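Local coordinates for sulfite reductase [ferredoxin] (Mycobacterium tuberculosis, PDB 1ZJ8), which reduces sulfite to sulfide with electrons from ferredoxin, using a siroheme and a [4Fe-4S] cluster, at residues Val357-Gly362 with Gln390-Leu395; Ala136-Arg141 with Ile384-Tyr389; Thr370-Leu375 with Leu412-Arg417. All blocks are in the same frame, centred on the assembly; numbering follows the deposited sequence.

Contact 1: Val357-Gly362 with Gln390-Leu395. With SRM (siroheme), chain E.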
# COMPACT_ATOMS: atom_id res chain seq x y z
N VAL A 357 10.45 -12.81 -4.88
CA VAL A 357 10.01 -13.85 -3.96
C VAL A 357 8.73 -13.45 -3.27
O VAL A 357 8.45 -12.27 -3.09
CB VAL A 357 11.03 -14.18 -2.86
CG1 VAL A 357 12.17 -14.98 -3.42
CG2 VAL A 357 11.53 -12.93 -2.16
N ALA A 358 7.97 -14.46 -2.88
CA ALA A 358 6.63 -14.26 -2.36
C ALA A 358 6.54 -14.82 -0.96
O ALA A 358 6.44 -16.03 -0.78
CB ALA A 358 5.57 -14.95 -3.25
N PRO A 359 6.54 -13.93 0.04
CA PRO A 359 6.18 -14.39 1.36
C PRO A 359 4.67 -14.59 1.39
O PRO A 359 4.03 -14.62 0.33
CB PRO A 359 6.65 -13.24 2.26
CG PRO A 359 6.90 -12.05 1.35
CD PRO A 359 6.81 -12.49 -0.04
N ILE A 360 4.10 -14.74 2.58
CA ILE A 360 2.67 -14.85 2.74
C ILE A 360 2.15 -13.52 3.28
O ILE A 360 2.32 -13.21 4.47
CB ILE A 360 2.32 -16.00 3.71
CG1 ILE A 360 2.65 -17.36 3.07
CG2 ILE A 360 0.84 -15.94 4.10
CD1 ILE A 360 2.32 -18.56 3.94
N ALA A 361 1.53 -12.74 2.41
CA ALA A 361 0.93 -11.47 2.78
C ALA A 361 1.91 -10.59 3.50
O ALA A 361 1.59 -10.08 4.54
CB ALA A 361 -0.27 -11.71 3.66
N GLY A 362 3.12 -10.46 2.97
CA GLY A 362 4.11 -9.51 3.49
C GLY A 362 4.84 -9.91 4.77
O GLY A 362 5.76 -9.20 5.20
N GLN A 390 3.29 -6.56 -1.67
CA GLN A 390 3.84 -7.10 -0.43
C GLN A 390 4.88 -8.20 -0.67
O GLN A 390 4.92 -9.22 0.04
CB GLN A 390 2.74 -7.64 0.49
CG GLN A 390 1.56 -6.74 0.69
CD GLN A 390 0.43 -7.48 1.37
OE1 GLN A 390 0.13 -8.63 1.02
NE2 GLN A 390 -0.21 -6.83 2.34
N LYS A 391 5.71 -7.98 -1.68
CA LYS A 391 6.72 -8.95 -2.11
C LYS A 391 8.08 -8.28 -2.11
O LYS A 391 8.19 -7.08 -1.87
CB LYS A 391 6.35 -9.52 -3.48
CG LYS A 391 5.22 -10.59 -3.40
CD LYS A 391 3.93 -10.21 -4.11
CE LYS A 391 2.77 -11.22 -3.87
NZ LYS A 391 1.88 -11.01 -2.69
N LEU A 392 9.13 -9.06 -2.34
CA LEU A 392 10.45 -8.44 -2.53
C LEU A 392 11.23 -9.02 -3.68
O LEU A 392 11.18 -10.22 -3.93
CB LEU A 392 11.29 -8.47 -1.24
CG LEU A 392 10.97 -9.45 -0.12
CD1 LEU A 392 12.08 -9.40 0.96
CD2 LEU A 392 9.63 -9.15 0.52
N VAL A 393 11.96 -8.15 -4.37
CA VAL A 393 12.82 -8.58 -5.46
C VAL A 393 14.26 -8.08 -5.30
O VAL A 393 14.49 -6.93 -4.95
CB VAL A 393 12.19 -8.26 -6.85
CG1 VAL A 393 10.98 -7.36 -6.72
CG2 VAL A 393 13.21 -7.71 -7.83
N ILE A 394 15.20 -8.99 -5.56
CA ILE A 394 16.65 -8.73 -5.52
C ILE A 394 17.21 -8.55 -6.92
O ILE A 394 17.00 -9.42 -7.76
CB ILE A 394 17.43 -9.94 -4.95
CG1 ILE A 394 16.72 -10.61 -3.77
CG2 ILE A 394 18.85 -9.53 -4.53
CD1 ILE A 394 16.70 -9.79 -2.52
N LEU A 395 17.96 -7.49 -7.18
CA LEU A 395 18.56 -7.28 -8.51
C LEU A 395 20.03 -7.74 -8.60
O LEU A 395 20.66 -8.08 -7.60
CB LEU A 395 18.46 -5.81 -8.87
CG LEU A 395 17.14 -5.11 -8.62
CD1 LEU A 395 17.25 -3.69 -9.11
CD2 LEU A 395 16.03 -5.82 -9.33
FE SRM E . -3.78 1.93 5.42
CHA SRM E . -5.26 3.23 8.21
CHB SRM E . -2.49 -0.55 7.28
CHC SRM E . -2.32 0.72 2.77
CHD SRM E . -6.53 2.81 3.53
NA SRM E . -3.70 1.55 7.38
C1A SRM E . -4.25 2.26 8.39
C2A SRM E . -3.71 1.91 9.74
CMA SRM E . -2.65 2.91 10.12
CDA SRM E . -4.79 1.74 10.78
CEA SRM E . -5.03 2.81 11.78
O3A SRM E . -5.40 3.92 11.39
O4A SRM E . -4.87 2.60 12.99
C3A SRM E . -3.12 0.58 9.46
CAA SRM E . -1.82 0.31 10.15
CBA SRM E . -2.25 -0.33 11.45
CCA SRM E . -1.23 -1.32 11.92
O1A SRM E . -0.67 -2.05 11.08
O2A SRM E . -0.95 -1.35 13.14
C4A SRM E . -3.08 0.52 7.97
NB SRM E . -2.50 0.45 5.13
C1B SRM E . -2.02 -0.46 5.97
C2B SRM E . -0.94 -1.34 5.40
CMB SRM E . 0.18 -1.65 6.35
CDB SRM E . -1.58 -2.63 5.00
CEB SRM E . -0.72 -3.69 4.42
O3B SRM E . -0.48 -4.77 5.01
O4B SRM E . -0.23 -3.46 3.31
C3B SRM E . -0.57 -0.51 4.19
CAB SRM E . 0.49 0.51 4.54
CBB SRM E . 1.29 0.92 3.34
CCB SRM E . 2.16 2.09 3.67
O1B SRM E . 3.36 1.95 3.88
O2B SRM E . 1.70 3.23 3.72
C4B SRM E . -1.84 0.26 4.00
NC SRM E . -4.36 1.68 3.59
C1C SRM E . -3.55 1.33 2.57
C2C SRM E . -4.20 1.27 1.35
CDC SRM E . -3.75 0.67 0.05
CEC SRM E . -2.94 1.46 -0.91
O3C SRM E . -2.48 2.57 -0.58
O4C SRM E . -2.80 0.94 -2.03
C3C SRM E . -5.42 1.82 1.62
CAC SRM E . -6.42 1.95 0.51
CBC SRM E . -6.19 2.95 -0.60
CCC SRM E . -6.60 4.33 -0.12
O1C SRM E . -5.89 4.93 0.74
O2C SRM E . -7.66 4.81 -0.59
C4C SRM E . -5.47 2.13 2.95
ND SRM E . -5.37 3.13 5.73
C1D SRM E . -6.42 3.17 4.89
C2D SRM E . -7.55 3.65 5.58
CAD SRM E . -8.67 4.41 4.90
CBD SRM E . -8.59 5.90 4.82
CCD SRM E . -9.57 6.74 4.06
O1D SRM E . -9.13 7.37 3.08
O2D SRM E . -10.78 6.80 4.40
C3D SRM E . -7.13 3.91 6.88
CDD SRM E . -7.81 4.83 7.85
CED SRM E . -7.71 6.34 7.76
O3D SRM E . -6.87 6.88 7.05
O4D SRM E . -8.47 7.07 8.42
C4D SRM E . -5.78 3.58 6.95
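V357 and L392 form an antiparallel hydrogen-bonded pair, with their CA atoms 5.6 Å apart. V357 N donates to L392 O at 2.9 Å, and the bond is nearly straight, 171° at the hydrogen. The return bond, from L392 N to V357 O, is longer at 3.4 Å and weak. V357 ends strand 353-357 and L392 begins strand 392-397. Beyond this pair the chain 358-362 becomes a loop that runs past Q390 and K391. At its far end G362 CA makes a CA-H...O contact with Q390 O at 3.6 Å.

The two strands are neighbours in an antiparallel sheet built mainly from one ferredoxin-like half domain, with strand 115-116 of the other at its edge. The side chains of V357 and L392 lie on the same face of it. V357 CG2 meets L392 CG at 4.1 Å, and the two side chains cross at a slant. The P359 ring continues this apolar patch, with CG against L392 CD2. K391 CB and CG lie beside V357 O and A358 CA. The K391 chain then bends at chi2 (116°) and again at chi4, which brings NZ back to a hydrogen bond with Y389 O.

Q390 CB lies by G362. The chain is extended beyond CG (chi2 168°), which sets the amide alongside A361. OE1 lies 3.4 Å from A361 CA. On the other arm of the amide, NE2 donates to A427 O of the strand 425-427. The same NE2 is the Q390 atom closest to the siroheme, near O3B of one of its carboxylates.

Contact 2: Ala136-Arg141 with Ile384-Tyr389. With SRM (siroheme), chain E.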
# COMPACT_ATOMS: atom_id res chain seq x y z
N ALA A 136 8.38 -7.83 11.46
CA ALA A 136 8.70 -7.07 10.25
C ALA A 136 7.75 -7.51 9.15
O ALA A 136 7.79 -8.67 8.75
CB ALA A 136 10.13 -7.32 9.85
N ASP A 137 6.89 -6.61 8.69
CA ASP A 137 5.90 -6.95 7.65
C ASP A 137 6.00 -5.96 6.48
O ASP A 137 5.97 -4.75 6.70
CB ASP A 137 4.49 -6.94 8.22
CG ASP A 137 4.30 -7.97 9.33
OD1 ASP A 137 4.97 -9.04 9.27
OD2 ASP A 137 3.49 -7.71 10.27
N ILE A 138 6.12 -6.49 5.26
CA ILE A 138 6.28 -5.65 4.07
C ILE A 138 4.91 -5.24 3.69
O ILE A 138 4.08 -6.08 3.39
CB ILE A 138 6.87 -6.36 2.83
CG1 ILE A 138 8.38 -6.49 2.93
CG2 ILE A 138 6.59 -5.58 1.54
CD1 ILE A 138 8.79 -7.74 3.67
N SER A 139 4.71 -3.93 3.66
CA SER A 139 3.44 -3.35 3.32
C SER A 139 3.26 -3.36 1.79
O SER A 139 4.22 -3.56 1.03
CB SER A 139 3.46 -1.93 3.87
OG SER A 139 4.11 -1.04 2.98
N ASP A 140 2.03 -3.16 1.33
CA ASP A 140 1.73 -3.10 -0.10
C ASP A 140 1.93 -1.68 -0.69
O ASP A 140 1.37 -1.37 -1.74
CB ASP A 140 0.32 -3.62 -0.33
CG ASP A 140 -0.73 -2.68 0.20
OD1 ASP A 140 -0.35 -1.58 0.60
OD2 ASP A 140 -1.94 -3.03 0.19
N ARG A 141 2.69 -0.83 -0.01
CA ARG A 141 3.19 0.44 -0.57
C ARG A 141 4.72 0.48 -0.44
O ARG A 141 5.29 1.55 -0.35
CB ARG A 141 2.61 1.66 0.16
CG ARG A 141 1.17 2.04 -0.15
CD ARG A 141 0.89 3.48 0.28
NE ARG A 141 1.39 4.49 -0.68
CZ ARG A 141 0.83 4.77 -1.86
NH1 ARG A 141 -0.26 4.13 -2.27
NH2 ARG A 141 1.36 5.69 -2.65
N ILE A 384 17.93 -4.32 -3.57
CA ILE A 384 16.70 -5.06 -3.36
C ILE A 384 15.56 -4.04 -3.32
O ILE A 384 15.78 -2.87 -2.93
CB ILE A 384 16.77 -5.88 -2.04
CG1 ILE A 384 15.41 -6.50 -1.69
CG2 ILE A 384 17.20 -5.01 -0.85
CD1 ILE A 384 15.48 -7.55 -0.56
N ARG A 385 14.38 -4.46 -3.74
CA ARG A 385 13.20 -3.61 -3.76
C ARG A 385 12.01 -4.30 -3.08
O ARG A 385 11.77 -5.49 -3.32
CB ARG A 385 12.80 -3.30 -5.21
CG ARG A 385 13.54 -2.12 -5.86
CD ARG A 385 14.77 -2.58 -6.61
NE ARG A 385 15.69 -1.48 -6.91
CZ ARG A 385 15.64 -0.70 -7.99
NH1 ARG A 385 14.72 -0.86 -8.93
NH2 ARG A 385 16.55 0.24 -8.14
N PHE A 386 11.25 -3.56 -2.28
CA PHE A 386 9.95 -4.05 -1.85
C PHE A 386 8.89 -3.72 -2.92
O PHE A 386 9.08 -2.78 -3.68
CB PHE A 386 9.53 -3.42 -0.51
CG PHE A 386 10.46 -3.73 0.66
CD1 PHE A 386 11.00 -5.00 0.84
CD2 PHE A 386 10.75 -2.74 1.60
CE1 PHE A 386 11.85 -5.29 1.93
CE2 PHE A 386 11.59 -3.02 2.68
CZ PHE A 386 12.14 -4.30 2.84
N THR A 387 7.79 -4.47 -2.93
CA THR A 387 6.79 -4.47 -4.03
C THR A 387 5.47 -3.87 -3.57
O THR A 387 5.11 -3.98 -2.41
CB THR A 387 6.53 -5.94 -4.51
OG1 THR A 387 7.77 -6.51 -4.93
CG2 THR A 387 5.55 -6.07 -5.69
N PRO A 388 4.75 -3.18 -4.45
CA PRO A 388 3.38 -2.82 -4.05
C PRO A 388 2.39 -3.98 -3.92
O PRO A 388 1.20 -3.74 -3.77
CB PRO A 388 2.94 -1.82 -5.14
CG PRO A 388 4.24 -1.40 -5.84
CD PRO A 388 5.13 -2.58 -5.76
N TYR A 389 2.87 -5.22 -3.92
CA TYR A 389 2.02 -6.40 -3.71
C TYR A 389 2.56 -7.24 -2.56
O TYR A 389 2.31 -8.46 -2.50
CB TYR A 389 1.87 -7.18 -5.01
CG TYR A 389 1.01 -6.39 -5.99
CD1 TYR A 389 1.59 -5.52 -6.90
CD2 TYR A 389 -0.39 -6.48 -5.94
CE1 TYR A 389 0.81 -4.77 -7.76
CE2 TYR A 389 -1.17 -5.74 -6.80
CZ TYR A 389 -0.57 -4.89 -7.71
OH TYR A 389 -1.34 -4.14 -8.57
FE SRM E . -3.78 1.93 5.42
CHA SRM E . -5.26 3.23 8.21
CHB SRM E . -2.49 -0.55 7.28
CHC SRM E . -2.32 0.72 2.77
CHD SRM E . -6.53 2.81 3.53
NA SRM E . -3.70 1.55 7.38
C1A SRM E . -4.25 2.26 8.39
C2A SRM E . -3.71 1.91 9.74
CMA SRM E . -2.65 2.91 10.12
CDA SRM E . -4.79 1.74 10.78
CEA SRM E . -5.03 2.81 11.78
O3A SRM E . -5.40 3.92 11.39
O4A SRM E . -4.87 2.60 12.99
C3A SRM E . -3.12 0.58 9.46
CAA SRM E . -1.82 0.31 10.15
CBA SRM E . -2.25 -0.33 11.45
CCA SRM E . -1.23 -1.32 11.92
O1A SRM E . -0.67 -2.05 11.08
O2A SRM E . -0.95 -1.35 13.14
C4A SRM E . -3.08 0.52 7.97
NB SRM E . -2.50 0.45 5.13
C1B SRM E . -2.02 -0.46 5.97
C2B SRM E . -0.94 -1.34 5.40
CMB SRM E . 0.18 -1.65 6.35
CDB SRM E . -1.58 -2.63 5.00
CEB SRM E . -0.72 -3.69 4.42
O3B SRM E . -0.48 -4.77 5.01
O4B SRM E . -0.23 -3.46 3.31
C3B SRM E . -0.57 -0.51 4.19
CAB SRM E . 0.49 0.51 4.54
CBB SRM E . 1.29 0.92 3.34
CCB SRM E . 2.16 2.09 3.67
O1B SRM E . 3.36 1.95 3.88
O2B SRM E . 1.70 3.23 3.72
C4B SRM E . -1.84 0.26 4.00
NC SRM E . -4.36 1.68 3.59
C1C SRM E . -3.55 1.33 2.57
C2C SRM E . -4.20 1.27 1.35
CDC SRM E . -3.75 0.67 0.05
CEC SRM E . -2.94 1.46 -0.91
O3C SRM E . -2.48 2.57 -0.58
O4C SRM E . -2.80 0.94 -2.03
C3C SRM E . -5.42 1.82 1.62
CAC SRM E . -6.42 1.95 0.51
CBC SRM E . -6.19 2.95 -0.60
CCC SRM E . -6.60 4.33 -0.12
O1C SRM E . -5.89 4.93 0.74
O2C SRM E . -7.66 4.81 -0.59
C4C SRM E . -5.47 2.13 2.95
ND SRM E . -5.37 3.13 5.73
C1D SRM E . -6.42 3.17 4.89
C2D SRM E . -7.55 3.65 5.58
CAD SRM E . -8.67 4.41 4.90
CBD SRM E . -8.59 5.90 4.82
CCD SRM E . -9.57 6.74 4.06
O1D SRM E . -9.13 7.37 3.08
O2D SRM E . -10.78 6.80 4.40
C3D SRM E . -7.13 3.91 6.88
CDD SRM E . -7.81 4.83 7.85
CED SRM E . -7.71 6.34 7.76
O3D SRM E . -6.87 6.88 7.05
O4D SRM E . -8.47 7.07 8.42
C4D SRM E . -5.78 3.58 6.95
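I138 lays its CG1 over one face of the F386 ring. This is a CH-pi contact: CG1 is 4.0 Å from the ring centroid, 25° off the normal, and displaced toward the CD1-CE1 rim. The two side chains cross at about a right angle. With chi1 at -79°, I138 CG1 lies anti to the carbonyl carbon, which carries it over the ring; CG2 comes only near F386 CB. L121 of helix 118-131 also packs on F386.

Each partner belongs to a different ferredoxin-like half domain. I138 ends strand 135-138 of one sheet and F386 ends strand 384-386 of another, so the contact joins the two half domains in the core. Past these strands the chains stay close. The carbonyls D140 O and P388 O lie side by side, and R480 binds both, NH1 to D140 O and NH2 to P388 O. P388 CA adds a CA-H...O contact to D140 O at 3.4 Å.

Residues 139-141 turn to the siroheme. D140 N donates to carboxylate atom O4B at 3.0 Å. A chi1 of 70° sets D140 CG between its own N and carbonyl carbon, near the same O4B. S139 OG accepts a bond from N143 N and lies near carboxylate atom O1B. R141 runs its CB and CG along the CBB arm of the siroheme. A bend at chi3 then swings the guanidinium round to put O3C at its edge, near its plane. NH1 donates to O3C at 3.2 Å. It also binds N234 OD1, and NH2 binds V178 O, which fixes the rotation of the guanidinium group.

Contact 3: Thr370-Leu375 with Leu412-Arg417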
# COMPACT_ATOMS: atom_id res chain seq x y z
N THR A 370 17.64 -9.98 7.78
CA THR A 370 19.08 -10.01 7.96
C THR A 370 19.61 -11.19 7.16
O THR A 370 20.63 -11.07 6.49
CB THR A 370 19.49 -10.02 9.44
OG1 THR A 370 18.85 -8.92 10.09
CG2 THR A 370 21.01 -9.85 9.61
N ALA A 371 18.88 -12.30 7.20
CA ALA A 371 19.27 -13.49 6.45
C ALA A 371 19.40 -13.22 4.94
O ALA A 371 20.34 -13.71 4.29
CB ALA A 371 18.29 -14.61 6.71
N VAL A 372 18.45 -12.44 4.42
CA VAL A 372 18.43 -12.05 3.01
C VAL A 372 19.62 -11.14 2.67
O VAL A 372 20.21 -11.25 1.60
CB VAL A 372 17.10 -11.29 2.62
CG1 VAL A 372 17.18 -10.71 1.20
CG2 VAL A 372 15.87 -12.19 2.76
N ALA A 373 19.97 -10.26 3.60
CA ALA A 373 21.11 -9.37 3.38
C ALA A 373 22.40 -10.15 3.15
O ALA A 373 23.20 -9.77 2.29
CB ALA A 373 21.27 -8.40 4.54
N ASP A 374 22.59 -11.24 3.89
CA ASP A 374 23.80 -12.09 3.74
C ASP A 374 23.79 -12.91 2.46
O ASP A 374 24.84 -13.15 1.85
CB ASP A 374 23.99 -12.98 4.98
CG ASP A 374 24.19 -12.15 6.25
OD1 ASP A 374 24.91 -11.13 6.17
OD2 ASP A 374 23.60 -12.48 7.32
N LEU A 375 22.59 -13.34 2.06
CA LEU A 375 22.40 -13.99 0.76
C LEU A 375 22.74 -13.02 -0.37
O LEU A 375 23.40 -13.39 -1.35
CB LEU A 375 20.97 -14.48 0.59
CG LEU A 375 20.57 -15.71 1.41
CD1 LEU A 375 19.07 -15.96 1.29
CD2 LEU A 375 21.35 -16.93 0.96
N LEU A 412 14.43 -19.95 3.72
CA LEU A 412 13.78 -18.95 4.59
C LEU A 412 12.28 -18.81 4.35
O LEU A 412 11.64 -17.97 4.96
CB LEU A 412 14.40 -17.58 4.37
CG LEU A 412 15.87 -17.41 4.71
CD1 LEU A 412 16.41 -16.24 3.93
CD2 LEU A 412 16.02 -17.18 6.19
N GLY A 413 11.71 -19.58 3.43
CA GLY A 413 10.28 -19.51 3.11
C GLY A 413 9.90 -18.39 2.15
O GLY A 413 8.74 -17.97 2.09
N LEU A 414 10.88 -17.90 1.40
CA LEU A 414 10.63 -16.89 0.37
C LEU A 414 10.76 -17.51 -1.02
O LEU A 414 11.86 -17.65 -1.56
CB LEU A 414 11.59 -15.72 0.55
CG LEU A 414 11.43 -14.94 1.86
CD1 LEU A 414 12.63 -14.02 2.12
CD2 LEU A 414 10.15 -14.14 1.82
N GLN A 415 9.61 -17.87 -1.60
CA GLN A 415 9.56 -18.71 -2.81
C GLN A 415 9.56 -17.85 -4.03
O GLN A 415 8.79 -16.91 -4.10
CB GLN A 415 8.31 -19.59 -2.79
CG GLN A 415 8.10 -20.31 -1.47
CD GLN A 415 6.95 -21.30 -1.46
OE1 GLN A 415 6.04 -21.26 -2.31
NE2 GLN A 415 6.98 -22.21 -0.49
N SER A 416 10.44 -18.15 -4.97
CA SER A 416 10.42 -17.52 -6.29
C SER A 416 9.48 -18.26 -7.25
O SER A 416 9.10 -17.73 -8.31
CB SER A 416 11.82 -17.48 -6.85
OG SER A 416 12.44 -18.72 -6.69
N ARG A 417 9.10 -19.47 -6.87
CA ARG A 417 8.09 -20.25 -7.59
C ARG A 417 6.97 -20.64 -6.64
O ARG A 417 6.82 -21.81 -6.27
CB ARG A 417 8.69 -21.51 -8.19
CG ARG A 417 9.73 -21.30 -9.30
CD ARG A 417 10.38 -22.65 -9.57
NE ARG A 417 11.53 -22.67 -10.47
CZ ARG A 417 12.22 -23.80 -10.75
NH1 ARG A 417 11.86 -24.96 -10.18
NH2 ARG A 417 13.27 -23.78 -11.57
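This is apolar packing of a helix against the segment that follows another helix. Residues 370-375 lie within helix 366-379, which belongs to a ferredoxin-like half domain. Residues 412-417 come just after helix 399-411, where G413 closes the helix with a Schellman motif: its phi is positive and two bonds run back into the last turn. The contact lies away from the cofactors.

A371 and L375, one turn apart, point at the loop; V372, beside A371, reaches it with CG2. L412 is the main partner on the loop side. Its CB points at the helix, and both of its methyls are set against A371 CB, with CD2 at 3.5 Å and CD1 at 3.7 Å. CD1 also meets L375 CD1 at 3.8 Å, where the two leucines reach toward each other tip to tip. L412 CD1 thus fits between A371 and L375 on successive turns.

L375 has further neighbours in helix 399-411, where L405 and L409 touch it. The two helices therefore meet directly as well as through the loop.

L414 is buried, whereas L412 is partly exposed. L414 also packs on V357 of strand 353-357, so it connects the helix to the sheet of that strand. On the helix side, a chi1 of 171° sets V372 CG2 anti to the carbonyl carbon, beside the backbone N, where it meets L414. The two side chains cross at about a right angle, with V372 CG2 and L414 CD1 3.8 Å apart.

In the fold
Along the chain the segments run 136-141, 357-362, 370-375, 384-389, 390-395 and 412-417, so all three contacts interleave. Contacts 1 and 2 have centres about 7 Å apart. They share the sheet that holds strands 384-386 and 392-397, and the chain passes straight from Y389 to Q390. G362 O and I138 N, probably hydrogen-bonded, link the loop of contact 1 to the other half domain. Contact 3 is centred about 9 Å from contact 1 and 14 Å from contact 2. A probable hydrogen bond from A358 N to Q415 O joins it to contact 1. The set runs from helix 366-379 through the sheet to the siroheme, which contacts 1 and 2 both touch.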